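Local coordinates for protein glycosyltransferase (PDB 7MI0) that probably transfers sugar units to acceptor molecules as a GT-B-fold glycosyltransferase, at residues A[212-226]-A[286-300]. Residues are numbered along the deposited sequence; the frame is centred on the assembly and turned at random.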
loop_
_atom_site.group_PDB
_atom_site.type_symbol
_atom_site.label_atom_id
_atom_site.label_comp_id
_atom_site.label_asym_id
_atom_site.label_seq_id
_atom_site.Cartn_x
_atom_site.Cartn_y
_atom_site.Cartn_z
ATOM N N VAL A 212 27.010 13.654 4.723
ATOM C CA VAL A 212 26.554 12.668 5.705
ATOM C C VAL A 212 25.473 11.805 5.088
ATOM O O VAL A 212 24.742 12.229 4.179
ATOM C CB VAL A 212 26.010 13.334 6.988
ATOM C CG1 VAL A 212 27.138 13.979 7.784
ATOM C CG2 VAL A 212 24.928 14.352 6.642
ATOM N N PRO A 213 25.349 10.569 5.571
ATOM C CA PRO A 213 24.287 9.680 5.078
ATOM C C PRO A 213 22.906 10.143 5.523
ATOM O O PRO A 213 22.716 10.603 6.650
ATOM C CB PRO A 213 24.643 8.325 5.701
ATOM C CG PRO A 213 26.092 8.430 6.067
ATOM C CD PRO A 213 26.305 9.862 6.440
ATOM N N ILE A 214 21.934 9.999 4.627
ATOM C CA ILE A 214 20.571 10.469 4.851
ATOM C C ILE A 214 19.671 9.262 5.074
ATOM O O ILE A 214 19.620 8.354 4.236
ATOM C CB ILE A 214 20.064 11.322 3.673
ATOM C CG1 ILE A 214 21.028 12.476 3.373
ATOM C CG2 ILE A 214 18.642 11.824 3.939
ATOM C CD1 ILE A 214 21.299 13.370 4.545
ATOM N N ILE A 215 18.959 9.255 6.196
ATOM C CA ILE A 215 18.026 8.189 6.540
ATOM C C ILE A 215 16.612 8.725 6.380
ATOM O O ILE A 215 16.220 9.674 7.067
ATOM C CB ILE A 215 18.256 7.676 7.967
ATOM C CG1 ILE A 215 19.694 7.198 8.143
ATOM C CG2 ILE A 215 17.260 6.579 8.290
ATOM C CD1 ILE A 215 20.048 6.903 9.583
ATOM N N LEU A 216 15.845 8.125 5.482
ATOM C CA LEU A 216 14.467 8.530 5.255
ATOM C C LEU A 216 13.535 7.496 5.869
ATOM O O LEU A 216 13.606 6.311 5.527
ATOM C CB LEU A 216 14.173 8.687 3.765
ATOM C CG LEU A 216 12.795 9.264 3.441
ATOM C CD1 LEU A 216 12.698 10.706 3.926
ATOM C CD2 LEU A 216 12.521 9.165 1.950
ATOM N N MET A 217 12.673 7.942 6.780
ATOM C CA MET A 217 11.552 7.118 7.217
ATOM C C MET A 217 10.262 7.740 6.707
ATOM O O MET A 217 9.717 8.657 7.342
ATOM C CB MET A 217 11.511 6.976 8.738
ATOM C CG MET A 217 10.433 6.011 9.178
ATOM S SD MET A 217 10.248 5.957 10.956
ATOM C CE MET A 217 8.890 4.797 11.100
ATOM N N PRO A 218 9.749 7.303 5.567
ATOM C CA PRO A 218 8.460 7.800 5.056
ATOM C C PRO A 218 7.313 6.988 5.652
ATOM O O PRO A 218 6.827 6.008 5.097
ATOM C CB PRO A 218 8.591 7.599 3.544
ATOM C CG PRO A 218 9.888 6.810 3.325
ATOM C CD PRO A 218 10.348 6.322 4.656
ATOM N N SER A 219 6.891 7.393 6.841
ATOM C CA SER A 219 5.827 6.720 7.566
ATOM C C SER A 219 4.871 7.756 8.126
ATOM O O SER A 219 5.300 8.788 8.653
ATOM C CB SER A 219 6.369 5.861 8.717
ATOM O OG SER A 219 6.897 4.633 8.252
ATOM N N ARG A 220 3.576 7.476 7.995
ATOM C CA ARG A 220 2.568 8.232 8.722
ATOM C C ARG A 220 2.944 8.299 10.196
ATOM O O ARG A 220 3.422 7.321 10.776
ATOM C CB ARG A 220 1.191 7.579 8.537
ATOM C CG ARG A 220 0.099 8.107 9.457
ATOM C CD ARG A 220 -1.300 7.694 8.992
ATOM N NE ARG A 220 -1.659 6.315 9.316
ATOM C CZ ARG A 220 -1.515 5.282 8.493
ATOM N NH1 ARG A 220 -0.945 5.415 7.302
ATOM N NH2 ARG A 220 -1.959 4.085 8.870
ATOM N N MET A 221 2.760 9.472 10.800
ATOM C CA MET A 221 3.127 9.666 12.202
ATOM C C MET A 221 2.041 9.067 13.096
ATOM O O MET A 221 1.180 9.760 13.641
ATOM C CB MET A 221 3.345 11.142 12.501
ATOM C CG MET A 221 4.115 11.407 13.766
ATOM S SD MET A 221 5.786 10.771 13.655
ATOM C CE MET A 221 6.669 12.052 14.532
ATOM N N THR A 222 2.091 7.743 13.246
ATOM C CA THR A 222 1.246 7.026 14.189
ATOM C C THR A 222 2.110 6.074 15.011
ATOM O O THR A 222 3.237 5.742 14.633
ATOM C CB THR A 222 0.110 6.270 13.475
ATOM O OG1 THR A 222 -0.764 5.679 14.446
ATOM C CG2 THR A 222 0.663 5.189 12.564
ATOM N N SER A 223 1.569 5.636 16.153
ATOM C CA SER A 223 2.393 4.964 17.158
ATOM C C SER A 223 2.960 3.647 16.644
ATOM O O SER A 223 4.143 3.351 16.853
ATOM C CB SER A 223 1.589 4.734 18.439
ATOM O OG SER A 223 0.465 3.904 18.198
ATOM N N TRP A 224 2.144 2.844 15.968
ATOM C CA TRP A 224 2.587 1.520 15.551
ATOM C C TRP A 224 3.541 1.546 14.360
ATOM O O TRP A 224 3.983 0.478 13.918
ATOM C CB TRP A 224 1.375 0.640 15.236
ATOM C CG TRP A 224 0.466 1.200 14.185
ATOM C CD1 TRP A 224 -0.567 2.074 14.372
ATOM C CD2 TRP A 224 0.499 0.910 12.782
ATOM N NE1 TRP A 224 -1.175 2.350 13.170
ATOM C CE2 TRP A 224 -0.539 1.650 12.178
ATOM C CE3 TRP A 224 1.308 0.101 11.976
ATOM C CZ2 TRP A 224 -0.789 1.604 10.808
ATOM C CZ3 TRP A 224 1.059 0.057 10.613
ATOM C CH2 TRP A 224 0.018 0.803 10.044
ATOM N N LYS A 225 3.883 2.726 13.837
ATOM C CA LYS A 225 4.840 2.809 12.741
ATOM C C LYS A 225 6.281 2.613 13.192
ATOM O O LYS A 225 7.132 2.283 12.360
ATOM C CB LYS A 225 4.712 4.149 12.017
ATOM C CG LYS A 225 3.596 4.203 10.988
ATOM C CD LYS A 225 3.777 3.187 9.877
ATOM C CE LYS A 225 2.693 3.339 8.831
ATOM N NZ LYS A 225 2.803 2.319 7.762
ATOM N N GLY A 226 6.580 2.822 14.472
ATOM C CA GLY A 226 7.899 2.546 15.004
ATOM C C GLY A 226 8.833 3.731 15.139
ATOM O O GLY A 226 10.032 3.524 15.374
ATOM N N TYR A 286 13.403 10.325 -1.849
ATOM C CA TYR A 286 14.119 9.059 -1.958
ATOM C C TYR A 286 15.500 9.276 -2.564
ATOM O O TYR A 286 16.504 8.760 -2.058
ATOM C CB TYR A 286 13.321 8.064 -2.801
ATOM C CG TYR A 286 12.184 7.363 -2.084
ATOM C CD1 TYR A 286 12.434 6.362 -1.152
ATOM C CD2 TYR A 286 10.858 7.674 -2.366
ATOM C CE1 TYR A 286 11.398 5.706 -0.511
ATOM C CE2 TYR A 286 9.818 7.024 -1.729
ATOM C CZ TYR A 286 10.094 6.043 -0.804
ATOM O OH TYR A 286 9.061 5.395 -0.172
ATOM N N GLY A 287 15.568 10.062 -3.642
ATOM C CA GLY A 287 16.826 10.251 -4.342
ATOM C C GLY A 287 17.924 10.834 -3.477
ATOM O O GLY A 287 19.102 10.515 -3.671
ATOM N N ILE A 288 17.565 11.694 -2.516
ATOM C CA ILE A 288 18.572 12.288 -1.638
ATOM C C ILE A 288 18.942 11.379 -0.482
ATOM O O ILE A 288 19.902 11.672 0.241
ATOM C CB ILE A 288 18.133 13.642 -1.047
ATOM C CG1 ILE A 288 16.945 13.462 -0.097
ATOM C CG2 ILE A 288 17.812 14.631 -2.156
ATOM C CD1 ILE A 288 16.542 14.732 0.623
ATOM N N SER A 289 18.221 10.284 -0.296
ATOM C CA SER A 289 18.455 9.388 0.823
ATOM C C SER A 289 19.319 8.209 0.395
ATOM O O SER A 289 19.411 7.862 -0.784
ATOM C CB SER A 289 17.129 8.885 1.395
ATOM O OG SER A 289 16.205 9.950 1.525
ATOM N N ASP A 290 19.961 7.595 1.383
ATOM C CA ASP A 290 20.747 6.389 1.179
ATOM C C ASP A 290 20.144 5.159 1.840
ATOM O O ASP A 290 20.345 4.050 1.343
ATOM C CB ASP A 290 22.174 6.592 1.709
ATOM C CG ASP A 290 22.803 7.888 1.220
ATOM O OD1 ASP A 290 22.857 8.104 -0.012
ATOM O OD2 ASP A 290 23.236 8.697 2.070
ATOM N N ILE A 291 19.406 5.326 2.939
ATOM C CA ILE A 291 18.801 4.218 3.672
ATOM C C ILE A 291 17.343 4.555 3.961
ATOM O O ILE A 291 17.046 5.639 4.473
ATOM C CB ILE A 291 19.555 3.933 4.984
ATOM C CG1 ILE A 291 21.007 3.554 4.698
ATOM C CG2 ILE A 291 18.854 2.840 5.779
ATOM C CD1 ILE A 291 21.902 3.669 5.909
ATOM N N ILE A 292 16.438 3.623 3.647
ATOM C CA ILE A 292 15.005 3.782 3.885
ATOM C C ILE A 292 14.589 2.852 5.016
ATOM O O ILE A 292 15.067 1.716 5.099
ATOM C CB ILE A 292 14.178 3.489 2.618
ATOM C CG1 ILE A 292 14.762 4.222 1.414
ATOM C CG2 ILE A 292 12.740 3.919 2.822
ATOM C CD1 ILE A 292 14.730 5.719 1.547
ATOM N N ILE A 293 13.683 3.324 5.874
ATOM C CA ILE A 293 13.326 2.614 7.099
ATOM C C ILE A 293 11.822 2.377 7.139
ATOM O O ILE A 293 11.035 3.326 7.033
ATOM C CB ILE A 293 13.764 3.377 8.361
ATOM C CG1 ILE A 293 15.278 3.608 8.363
ATOM C CG2 ILE A 293 13.327 2.622 9.609
ATOM C CD1 ILE A 293 16.102 2.349 8.513
ATOM N N SER A 294 11.428 1.116 7.299
ATOM C CA SER A 294 10.111 0.745 7.797
ATOM C C SER A 294 10.317 0.037 9.123
ATOM O O SER A 294 10.972 -1.010 9.175
ATOM C CB SER A 294 9.359 -0.161 6.827
ATOM O OG SER A 294 8.339 -0.869 7.517
ATOM N N ALA A 295 9.770 0.607 10.189
ATOM C CA ALA A 295 10.025 0.121 11.537
ATOM C C ALA A 295 8.737 -0.266 12.250
ATOM O O ALA A 295 8.673 -0.233 13.480
ATOM C CB ALA A 295 10.788 1.167 12.344
ATOM N N SER A 296 7.707 -0.632 11.490
ATOM C CA SER A 296 6.397 -0.892 12.075
ATOM C C SER A 296 6.473 -2.050 13.059
ATOM O O SER A 296 7.084 -3.085 12.777
ATOM C CB SER A 296 5.378 -1.195 10.978
ATOM O OG SER A 296 5.390 -0.191 9.979
ATOM N N ILE A 297 5.857 -1.867 14.228
ATOM C CA ILE A 297 5.843 -2.899 15.255
ATOM C C ILE A 297 4.537 -3.675 15.276
ATOM O O ILE A 297 4.406 -4.635 16.048
ATOM C CB ILE A 297 6.135 -2.296 16.640
ATOM C CG1 ILE A 297 5.073 -1.262 17.006
ATOM C CG2 ILE A 297 7.505 -1.655 16.644
ATOM C CD1 ILE A 297 5.378 -0.505 18.272
ATOM N N GLU A 298 3.561 -3.281 14.461
ATOM C CA GLU A 298 2.357 -4.045 14.203
ATOM C C GLU A 298 2.274 -4.346 12.711
ATOM O O GLU A 298 2.655 -3.504 11.889
ATOM C CB GLU A 298 1.099 -3.291 14.671
ATOM C CG GLU A 298 0.974 -3.224 16.197
ATOM C CD GLU A 298 -0.313 -2.562 16.682
ATOM O OE1 GLU A 298 -1.340 -2.626 15.969
ATOM O OE2 GLU A 298 -0.294 -1.976 17.787
ATOM N N PRO A 299 1.809 -5.533 12.329
ATOM C CA PRO A 299 1.993 -5.980 10.945
ATOM C C PRO A 299 1.223 -5.126 9.956
ATOM O O PRO A 299 0.161 -4.575 10.258
ATOM C CB PRO A 299 1.460 -7.416 10.964
ATOM C CG PRO A 299 0.476 -7.427 12.093
ATOM C CD PRO A 299 1.032 -6.496 13.128
ATOM N N GLU A 300 1.784 -5.015 8.757
ATOM C CA GLU A 300 1.153 -4.313 7.650
ATOM C C GLU A 300 0.892 -5.298 6.524
ATOM O O GLU A 300 1.697 -6.203 6.282
ATOM C CB GLU A 300 2.026 -3.162 7.150
ATOM C CG GLU A 300 2.185 -2.040 8.157
ATOM C CD GLU A 300 3.031 -0.902 7.630
ATOM O OE1 GLU A 300 4.260 -1.090 7.468
ATOM O OE2 GLU A 300 2.453 0.176 7.369
#
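Leu216 and Ile291 to Ile293 meet as neighbouring parallel strands, 214-218 and 291-294, in the Rossmann-like C-terminal half of a GT-B fold, a worked example of how two central strands of a parallel sheet are joined. Leu216 bonds through both of its backbone polar atoms: its N donates to Ile291 O at 2.9 Å, while its O accepts from Ile293 N at 3.0 Å. The strand entrance is fastened by a reciprocal pair. Asp290 N gives to Ile214 O at 3.0 Å, and Ile214 N returns a bond to Asp290 OD2, meeting it from above the carboxylate plane.

Side chains alternate across the sheet. On one face Ile215 CG2 touches Ile293 CG1 at 3.6 Å; on the other, Leu216 packs CB against Ile292 CD1, and its CG, anti to the backbone N (chi1 -173°), carries CD2 over one face of the Tyr286 ring, toward its rim. The hydroxyl of Tyr286 is bonded in turn to Glu308, and helix 342-355 covers Ile215 and Ile291 through Phe353.

Beyond the strand ends the two loops meet again: Ile297 N donates to Trp224 O at 3.0 Å. The carboxylate of Glu300 is less surely placed, but its CG abuts the rim of the Trp224 indole almost level with the ring, 3.4 Å from CZ3.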